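Local coordinates for protein MccF (Escherichia coli, PDB 4IIY) that confers self-immunity to microcin C7, probably as a hydrolase of the peptidase S66 family with a predicted charge-relay active site, at residues Asp44-Phe49 / Phe75-Gly80; Asp109-Met114 / Pro138-Gly143; Ala297-Lys302 / Leu351-Asp356. The protein carries 1 engineered substitution. One frame throughout, in Å; residues are numbered along the deposited sequence.

Contact 1. Residues Asp44-Phe49 / Phe75-Gly80. With EDO (1,2-ethanediol), chain P.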
loop_
_atom_site.group_PDB
_atom_site.type_symbol
_atom_site.label_atom_id
_atom_site.label_comp_id
_atom_site.label_asym_id
_atom_site.label_seq_id
_atom_site.Cartn_x
_atom_site.Cartn_y
_atom_site.Cartn_z
ATOM N N ASP B 44 -8.566 7.698 36.007
ATOM C CA ASP B 44 -8.042 6.410 35.562
ATOM C C ASP B 44 -6.587 6.487 35.088
ATOM O O ASP B 44 -6.032 7.566 34.860
ATOM C CB ASP B 44 -8.907 5.817 34.441
ATOM C CG ASP B 44 -10.164 5.121 34.955
ATOM O OD1 ASP B 44 -10.323 4.950 36.186
ATOM O OD2 ASP B 44 -10.995 4.728 34.112
ATOM N N THR B 45 -6.002 5.309 34.920
ATOM C CA THR B 45 -4.651 5.149 34.409
ATOM C C THR B 45 -4.660 4.785 32.924
ATOM O O THR B 45 -5.331 3.833 32.499
ATOM C CB THR B 45 -3.906 4.055 35.199
ATOM O OG1 THR B 45 -3.833 4.439 36.580
ATOM C CG2 THR B 45 -2.502 3.843 34.663
ATOM N N ILE B 46 -3.916 5.566 32.148
ATOM C CA ILE B 46 -3.743 5.346 30.719
ATOM C C ILE B 46 -2.300 4.926 30.492
ATOM O O ILE B 46 -1.385 5.611 30.951
ATOM C CB ILE B 46 -4.012 6.650 29.936
ATOM C CG1 ILE B 46 -5.463 7.121 30.139
ATOM C CG2 ILE B 46 -3.689 6.459 28.456
ATOM C CD1 ILE B 46 -5.770 8.505 29.571
ATOM N N GLY B 47 -2.085 3.805 29.807
ATOM C CA GLY B 47 -0.740 3.409 29.418
ATOM C C GLY B 47 -0.518 3.724 27.957
ATOM O O GLY B 47 -1.457 3.616 27.173
ATOM N N PHE B 48 0.693 4.120 27.582
ATOM C CA PHE B 48 0.951 4.434 26.182
ATOM C C PHE B 48 2.104 3.634 25.592
ATOM O O PHE B 48 3.053 3.260 26.301
ATOM C CB PHE B 48 1.092 5.947 25.952
ATOM C CG PHE B 48 2.161 6.629 26.775
ATOM C CD1 PHE B 48 3.487 6.576 26.393
ATOM C CD2 PHE B 48 1.824 7.372 27.903
ATOM C CE1 PHE B 48 4.469 7.252 27.113
ATOM C CE2 PHE B 48 2.805 8.043 28.635
ATOM C CZ PHE B 48 4.127 7.975 28.243
ATOM N N PHE B 49 2.002 3.356 24.292
ATOM C CA PHE B 49 2.963 2.504 23.598
ATOM C C PHE B 49 3.326 3.103 22.244
ATOM O O PHE B 49 2.536 3.851 21.658
ATOM C CB PHE B 49 2.381 1.096 23.400
ATOM C CG PHE B 49 1.215 1.057 22.452
ATOM C CD1 PHE B 49 1.399 0.717 21.125
ATOM C CD2 PHE B 49 -0.053 1.406 22.875
ATOM C CE1 PHE B 49 0.331 0.711 20.248
ATOM C CE2 PHE B 49 -1.121 1.389 22.009
ATOM C CZ PHE B 49 -0.927 1.050 20.686
ATOM N N PHE B 75 -5.647 12.283 34.754
ATOM C CA PHE B 75 -5.242 10.926 34.426
ATOM C C PHE B 75 -3.858 10.615 34.953
ATOM O O PHE B 75 -2.987 11.482 34.991
ATOM C CB PHE B 75 -5.310 10.672 32.916
ATOM C CG PHE B 75 -6.706 10.676 32.379
ATOM C CD1 PHE B 75 -7.563 9.626 32.657
ATOM C CD2 PHE B 75 -7.179 11.739 31.621
ATOM C CE1 PHE B 75 -8.867 9.634 32.188
ATOM C CE2 PHE B 75 -8.475 11.747 31.140
ATOM C CZ PHE B 75 -9.319 10.690 31.420
ATOM N N LYS B 76 -3.670 9.367 35.365
ATOM C CA LYS B 76 -2.350 8.857 35.684
ATOM C C LYS B 76 -1.826 8.166 34.431
ATOM O O LYS B 76 -2.576 7.479 33.743
ATOM C CB LYS B 76 -2.437 7.875 36.853
ATOM C CG LYS B 76 -3.035 8.509 38.104
ATOM C CD LYS B 76 -3.453 7.484 39.138
ATOM C CE LYS B 76 -4.214 8.149 40.280
ATOM N NZ LYS B 76 -5.399 8.928 39.804
ATOM N N LEU B 77 -0.551 8.367 34.126
ATOM C CA LEU B 77 0.027 7.788 32.917
ATOM C C LEU B 77 1.102 6.752 33.221
ATOM O O LEU B 77 1.943 6.943 34.107
ATOM C CB LEU B 77 0.617 8.884 32.034
ATOM C CG LEU B 77 -0.317 10.026 31.655
ATOM C CD1 LEU B 77 0.395 11.002 30.736
ATOM C CD2 LEU B 77 -1.582 9.505 30.998
ATOM N N VAL B 78 1.059 5.647 32.484
ATOM C CA VAL B 78 2.108 4.639 32.512
ATOM C C VAL B 78 2.822 4.655 31.161
ATOM O O VAL B 78 2.207 4.469 30.106
ATOM C CB VAL B 78 1.548 3.230 32.791
ATOM C CG1 VAL B 78 2.629 2.165 32.610
ATOM C CG2 VAL B 78 0.952 3.157 34.193
ATOM N N SER B 79 4.125 4.889 31.200
ATOM C CA SER B 79 4.931 4.947 29.992
ATOM C C SER B 79 5.352 3.554 29.538
ATOM O O SER B 79 5.943 2.799 30.303
ATOM C CB SER B 79 6.170 5.798 30.266
ATOM O OG SER B 79 6.983 5.918 29.117
ATOM N N GLY B 80 5.061 3.216 28.287
ATOM C CA GLY B 80 5.509 1.947 27.738
ATOM C C GLY B 80 7.024 1.846 27.751
ATOM O O GLY B 80 7.727 2.855 27.741
HETATM C C1 EDO P . -14.106 1.897 36.576
HETATM O O1 EDO P . -14.943 1.057 35.769
HETATM C C2 EDO P . -13.610 3.093 35.766
HETATM O O2 EDO P . -12.671 2.676 34.764
#

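Contact 2. Residues Asp109-Met114 / Pro138-Gly143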
loop_
_atom_site.group_PDB
_atom_site.type_symbol
_atom_site.label_atom_id
_atom_site.label_comp_id
_atom_site.label_asym_id
_atom_site.label_seq_id
_atom_site.Cartn_x
_atom_site.Cartn_y
_atom_site.Cartn_z
ATOM N N ASP B 109 -3.830 -2.280 36.522
ATOM C CA ASP B 109 -4.185 -0.902 36.863
ATOM C C ASP B 109 -4.579 -0.060 35.647
ATOM O O ASP B 109 -5.140 1.025 35.798
ATOM C CB ASP B 109 -3.035 -0.209 37.594
ATOM C CG ASP B 109 -2.710 -0.856 38.928
ATOM O OD1 ASP B 109 -3.598 -1.517 39.507
ATOM O OD2 ASP B 109 -1.563 -0.697 39.399
ATOM N N ILE B 110 -4.282 -0.551 34.447
ATOM C CA ILE B 110 -4.498 0.234 33.231
ATOM C C ILE B 110 -5.904 0.035 32.672
ATOM O O ILE B 110 -6.333 -1.092 32.446
ATOM C CB ILE B 110 -3.431 -0.107 32.163
ATOM C CG1 ILE B 110 -2.047 0.282 32.672
ATOM C CG2 ILE B 110 -3.728 0.616 30.852
ATOM C CD1 ILE B 110 -0.911 -0.048 31.727
ATOM N N THR B 111 -6.624 1.132 32.455
ATOM C CA THR B 111 -7.968 1.074 31.886
ATOM C C THR B 111 -7.949 1.304 30.366
ATOM O O THR B 111 -8.798 0.794 29.639
ATOM C CB THR B 111 -8.900 2.112 32.555
ATOM O OG1 THR B 111 -9.053 1.787 33.943
ATOM C CG2 THR B 111 -10.271 2.130 31.909
ATOM N N CYS B 112 -6.981 2.096 29.906
ATOM C CA CYS B 112 -6.897 2.515 28.507
ATOM C C CYS B 112 -5.460 2.394 28.030
ATOM O O CYS B 112 -4.534 2.856 28.706
ATOM C CB CYS B 112 -7.392 3.960 28.361
ATOM S SG CYS B 112 -7.162 4.718 26.735
ATOM N N ILE B 113 -5.289 1.743 26.882
ATOM C CA ILE B 113 -3.998 1.615 26.213
ATOM C C ILE B 113 -4.034 2.493 24.963
ATOM O O ILE B 113 -4.832 2.251 24.054
ATOM C CB ILE B 113 -3.710 0.145 25.846
ATOM C CG1 ILE B 113 -3.572 -0.693 27.124
ATOM C CG2 ILE B 113 -2.457 0.029 24.990
ATOM C CD1 ILE B 113 -3.398 -2.183 26.874
ATOM N N MET B 114 -3.186 3.520 24.950
ATOM C CA MET B 114 -3.223 4.586 23.954
ATOM C C MET B 114 -1.926 4.644 23.152
ATOM O O MET B 114 -0.831 4.657 23.718
ATOM C CB MET B 114 -3.444 5.931 24.660
ATOM C CG MET B 114 -3.445 7.149 23.737
ATOM S SD MET B 114 -3.691 8.708 24.636
ATOM C CE MET B 114 -5.419 8.546 25.104
ATOM N N PRO B 138 -9.887 -7.264 29.052
ATOM C CA PRO B 138 -10.233 -6.274 28.025
ATOM C C PRO B 138 -9.984 -4.852 28.512
ATOM O O PRO B 138 -10.273 -4.522 29.669
ATOM C CB PRO B 138 -11.725 -6.523 27.768
ATOM C CG PRO B 138 -12.197 -7.396 28.889
ATOM C CD PRO B 138 -11.014 -8.146 29.396
ATOM N N LYS B 139 -9.419 -4.028 27.637
ATOM C CA LYS B 139 -9.163 -2.626 27.942
ATOM C C LYS B 139 -9.559 -1.794 26.734
ATOM O O LYS B 139 -9.747 -2.329 25.640
ATOM C CB LYS B 139 -7.681 -2.395 28.274
ATOM C CG LYS B 139 -7.202 -3.130 29.539
ATOM C CD LYS B 139 -5.702 -2.967 29.743
ATOM C CE LYS B 139 -5.160 -3.951 30.774
ATOM N NZ LYS B 139 -5.791 -3.794 32.121
ATOM N N ILE B 140 -9.702 -0.491 26.943
ATOM C CA ILE B 140 -9.910 0.439 25.847
ATOM C C ILE B 140 -8.599 0.601 25.085
ATOM O O ILE B 140 -7.606 1.065 25.645
ATOM C CB ILE B 140 -10.359 1.809 26.379
ATOM C CG1 ILE B 140 -11.688 1.679 27.135
ATOM C CG2 ILE B 140 -10.462 2.821 25.233
ATOM C CD1 ILE B 140 -12.032 2.889 27.974
ATOM N N ILE B 141 -8.586 0.205 23.815
ATOM C CA ILE B 141 -7.402 0.341 22.974
ATOM C C ILE B 141 -7.725 1.417 21.948
ATOM O O ILE B 141 -8.735 1.312 21.247
ATOM C CB ILE B 141 -7.066 -0.977 22.234
ATOM C CG1 ILE B 141 -7.119 -2.182 23.179
ATOM C CG2 ILE B 141 -5.719 -0.857 21.520
ATOM C CD1 ILE B 141 -6.153 -2.133 24.295
ATOM N N ILE B 142 -6.893 2.453 21.878
ATOM C CA ILE B 142 -7.208 3.634 21.082
ATOM C C ILE B 142 -5.984 4.205 20.365
ATOM O O ILE B 142 -4.870 4.234 20.905
ATOM C CB ILE B 142 -7.921 4.707 21.955
ATOM C CG1 ILE B 142 -8.495 5.848 21.103
ATOM C CG2 ILE B 142 -6.990 5.227 23.058
ATOM C CD1 ILE B 142 -9.527 6.672 21.854
ATOM N N GLY B 143 -6.209 4.622 19.124
ATOM C CA GLY B 143 -5.206 5.290 18.310
ATOM C C GLY B 143 -5.753 5.411 16.902
ATOM O O GLY B 143 -6.947 5.202 16.676
#

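Contact 3. Residues Ala297-Lys302 / Leu351-Asp356. With EDO (1,2-ethanediol), chain L.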
loop_
_atom_site.group_PDB
_atom_site.type_symbol
_atom_site.label_atom_id
_atom_site.label_comp_id
_atom_site.label_asym_id
_atom_site.label_seq_id
_atom_site.Cartn_x
_atom_site.Cartn_y
_atom_site.Cartn_z
ATOM N N ALA B 297 -23.191 1.861 3.192
ATOM C CA ALA B 297 -22.806 3.268 3.196
ATOM C C ALA B 297 -21.294 3.336 3.371
ATOM O O ALA B 297 -20.663 2.369 3.808
ATOM C CB ALA B 297 -23.517 4.034 4.324
ATOM N N ILE B 298 -20.730 4.487 3.023
ATOM C CA ILE B 298 -19.310 4.752 3.209
ATOM C C ILE B 298 -19.146 6.064 3.961
ATOM O O ILE B 298 -19.819 7.051 3.649
ATOM C CB ILE B 298 -18.586 4.856 1.848
ATOM C CG1 ILE B 298 -18.687 3.527 1.092
ATOM C CG2 ILE B 298 -17.123 5.272 2.037
ATOM C CD1 ILE B 298 -18.443 3.667 -0.387
ATOM N N ILE B 299 -18.259 6.059 4.956
ATOM C CA ILE B 299 -17.822 7.271 5.637
ATOM C C ILE B 299 -16.391 7.576 5.210
ATOM O O ILE B 299 -15.492 6.745 5.404
ATOM C CB ILE B 299 -17.837 7.097 7.162
ATOM C CG1 ILE B 299 -19.232 6.701 7.668
ATOM C CG2 ILE B 299 -17.340 8.371 7.861
ATOM C CD1 ILE B 299 -19.222 6.179 9.095
ATOM N N LEU B 300 -16.180 8.742 4.604
ATOM C CA LEU B 300 -14.834 9.208 4.298
ATOM C C LEU B 300 -14.424 10.207 5.369
ATOM O O LEU B 300 -15.070 11.257 5.532
ATOM C CB LEU B 300 -14.782 9.909 2.938
ATOM C CG LEU B 300 -15.239 9.124 1.709
ATOM C CD1 LEU B 300 -15.169 10.015 0.478
ATOM C CD2 LEU B 300 -14.401 7.861 1.505
ATOM N N GLY B 301 -13.370 9.902 6.120
ATOM C CA GLY B 301 -12.812 10.899 7.018
ATOM C C GLY B 301 -12.184 12.030 6.215
ATOM O O GLY B 301 -11.716 11.821 5.088
ATOM N N LYS B 302 -12.158 13.240 6.769
ATOM C CA LYS B 302 -11.474 14.328 6.070
ATOM C C LYS B 302 -10.027 13.919 5.797
ATOM O O LYS B 302 -9.336 13.422 6.684
ATOM C CB LYS B 302 -11.482 15.621 6.889
ATOM C CG LYS B 302 -12.848 16.278 7.054
ATOM C CD LYS B 302 -12.682 17.688 7.629
ATOM C CE LYS B 302 -13.975 18.480 7.604
ATOM N NZ LYS B 302 -15.013 17.878 8.484
ATOM N N LEU B 351 -23.605 1.822 13.730
ATOM C CA LEU B 351 -23.882 3.250 13.638
ATOM C C LEU B 351 -25.114 3.453 12.775
ATOM O O LEU B 351 -25.449 2.604 11.945
ATOM C CB LEU B 351 -22.730 3.995 12.958
ATOM C CG LEU B 351 -21.301 3.734 13.406
ATOM C CD1 LEU B 351 -20.358 4.589 12.566
ATOM C CD2 LEU B 351 -21.140 4.036 14.885
ATOM N N ALA B 352 -25.769 4.595 12.944
ATOM C CA ALA B 352 -26.838 5.006 12.043
ATOM C C ALA B 352 -26.493 6.361 11.453
ATOM O O ALA B 352 -26.272 7.329 12.191
ATOM C CB ALA B 352 -28.189 5.062 12.769
ATOM N N ILE B 353 -26.427 6.430 10.131
ATOM C CA ILE B 353 -26.228 7.696 9.450
ATOM C C ILE B 353 -27.574 8.151 8.903
ATOM O O ILE B 353 -28.200 7.443 8.110
ATOM C CB ILE B 353 -25.227 7.580 8.283
ATOM C CG1 ILE B 353 -23.898 6.974 8.748
ATOM C CG2 ILE B 353 -25.015 8.950 7.637
ATOM C CD1 ILE B 353 -22.960 6.641 7.601
ATOM N N ASP B 354 -28.024 9.324 9.336
ATOM C CA ASP B 354 -29.255 9.891 8.813
ATOM C C ASP B 354 -28.888 10.922 7.769
ATOM O O ASP B 354 -28.449 12.027 8.085
ATOM C CB ASP B 354 -30.073 10.516 9.937
ATOM C CG ASP B 354 -31.449 10.954 9.483
ATOM O OD1 ASP B 354 -31.614 11.312 8.304
ATOM O OD2 ASP B 354 -32.372 10.929 10.332
ATOM N N PHE B 355 -29.035 10.539 6.511
ATOM C CA PHE B 355 -28.672 11.411 5.407
ATOM C C PHE B 355 -29.630 12.584 5.229
ATOM O O PHE B 355 -29.241 13.630 4.709
ATOM C CB PHE B 355 -28.535 10.596 4.124
ATOM C CG PHE B 355 -27.326 9.715 4.120
ATOM C CD1 PHE B 355 -26.108 10.197 3.677
ATOM C CD2 PHE B 355 -27.394 8.421 4.607
ATOM C CE1 PHE B 355 -24.986 9.394 3.690
ATOM C CE2 PHE B 355 -26.268 7.620 4.628
ATOM C CZ PHE B 355 -25.069 8.113 4.175
ATOM N N ASP B 356 -30.869 12.411 5.673
ATOM C CA ASP B 356 -31.853 13.486 5.565
ATOM C C ASP B 356 -31.612 14.561 6.619
ATOM O O ASP B 356 -31.681 15.752 6.330
ATOM C CB ASP B 356 -33.276 12.935 5.694
ATOM C CG ASP B 356 -33.643 11.972 4.574
ATOM O OD1 ASP B 356 -33.071 12.079 3.470
ATOM O OD2 ASP B 356 -34.510 11.109 4.811
HETATM C C1 EDO L . -10.552 9.605 2.862
HETATM O O1 EDO L . -9.735 10.438 3.704
HETATM C C2 EDO L . -10.570 10.099 1.423
HETATM O O2 EDO L . -9.273 9.918 0.834
#

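Contact 1. Residues Asp44-Phe49 / Phe75-Gly80
A phenylalanine ring lies toward each end of the pairing between Asp44-Phe49 and Phe75-Gly80, Phe75 at the start and Phe48 near the close. One face of the Phe48 ring lies against the backbone of the partner strand: Ser79 CA approaches it in a CH-pi contact, 3.9 Å from the Phe48 centroid, with Val78 O over the same face near the rim, while Leu77 CB comes up at the edge. Placing CG between the backbone N and the carbonyl carbon (chi1 57°) swings this ring over the neighbouring strand. The Phe75 ring receives Ile46 CD1 over one face, 3.9 Å from the Phe75 centroid, and Asp44 O in its plane at the edge, 3.4 Å from Phe75 CD1. An extended isoleucine suits this place because its terminal methyl reaches the ring while Ile46 CB still packs on Leu77 CD2.

Between the rings the strands run parallel, joined by alternating backbone bonds. Ile46 N gives its hydrogen to Lys76 O at 2.8 Å, almost straight along the carbonyl, and Val78 N to Ile46 O at 2.9 Å. A last bond, Gly80 N to Phe48 O, is weak. On the face opposite Ile46 and Phe48, Thr45 CG2 meets Val78 CG2 at 3.6 Å; these beta-branched residues suit extended chain, and Gly47, paired with Val78, has no side chain to add on this face. Lys76 turns its amine to Gly43 O.

Strand 76-79 forms the outer edge of the six-stranded sheet, whereas strand 45-49 lies inside it, bonded on its other side to strand 110-115. Helix 60-72 lies on the chain between the two strands, and its Phe63 meets the Phe48 ring at a steep angle. Helix 178-191 packs on Phe75 through Tyr183 and Ile187, and Phe49 lies against helix 94-105.

Contact 2. Residues Asp109-Met114 / Pro138-Gly143
Ile113 and Ile141 lie side by side and point the same way from their parallel strands, with Ile141 CD1 3.7 Å from Ile113 CB. Ile113 CD1 also rests on the aliphatic part of Lys139, 3.8 Å from its CD. On the other face Cys112 SG, anti to its own N (chi1 172°), reaches along the sheet to Ile142 CG2 at 3.7 Å, and Met114 CB packs on the same methyl. Branched isoleucines suit both extended chain and this buried setting.

Backbone bonds set the register: Ile113 N meets Ile140 O at 2.7 Å nearly in line, and Ile142 N bonds Ile113 O at 3.0 Å, a little bent at the hydrogen. Lys139 bends at its last torsion (chi4 -60°) to bring NZ to Ile110 O at 2.8 Å, in the carbonyl plane; NZ also bonds Asn107 O, so this buried lysine ties down the chain entering the strand.

Farther out, Leu104 and Phe101 of helix 94-105 cover Ile113, and Phe186 of helix 178-191 covers Met114 and Ile142. Strand 110-115, helix 131-136 and strand 140-143 form a beta-alpha-beta unit, whose second strand leads to Ala145, the engineered residue at the predicted nucleophile position.

Contact 3. Residues Ala297-Lys302 / Leu351-Asp356
Lys302 ends the segment whose Ala297 and Ile299 touch Leu351-Asp356, and its NZ is gripped by several groups: a salt bridge to Asp335, hydrogen bonds to Gly333 O and Asn227 OD1, and a cation-pi contact with Trp206. Lysine suits the spot because its long chain carries one charge among these acceptors and the Trp206 ring, which probably stabilise the ammonium form. Just before it, Gly301 O accepts a hydrogen bond from ethanediol O1 at 2.8 Å; that molecule probably came from the crystallisation liquor.

The contact itself is wholly apolar. Ile353 CD1 reaches Ile299 CG1 at 3.7 Å and, a little farther, Ala297 CB at 4.2 Å. Ile353 sets CG1 anti to its carbonyl carbon (chi1 -54°) and continues extended, which carries CD1 across to the other strand. Ile299 meets Leu351 at about a right angle, methyl to methyl, with Ile299 CD1 4.0 Å from Leu351 CD1. Phe355 offers its edge to the small Ala297, CZ lying 4.4 Å from Ala297 CB, while Ile353, two residues earlier in the chain, lays CG2 over a ring face. Alanine suits a place where a ring edge and an isoleucine tip converge.

Both strands belong to the eight-stranded mixed sheet, yet their short axes stand at 87° and approach no closer than 9.6 Å, so side chains alone bridge them. Strands 236-245 and 266-270 come between them in the sheet, and the near-right-angle crossing is consistent with strong twist and curl. Val237, touching Ala297 and Phe355, Val241, on Leu351, and Ile360 of strand 359-362 add to the packing, while strand 330-334 flanks strand 297-301 on its other edge.

Along the chain the three contacts follow in series, each closing before the next opens. Contacts 1 and 2 share the six-stranded sheet and the N-terminal domain of the LD-carboxypeptidase family: their centres are 9 Å apart, and they join directly where strand 45-49 pairs with strand 110-115, giving four consecutive parallel strands in the order 76-79, 45-49, 110-115, 140-143. Contact 3 belongs to the C-terminal domain and the separate eight-stranded sheet, across the centre of the chain, about 32 Å from contact 1 and 26 Å from contact 2, centre to centre. The predicted active site draws on both halves: Ala145, the engineered residue at the predicted nucleophile position, follows strand 140-143, while Glu270 ends strand 266-270, beside strand 297-301.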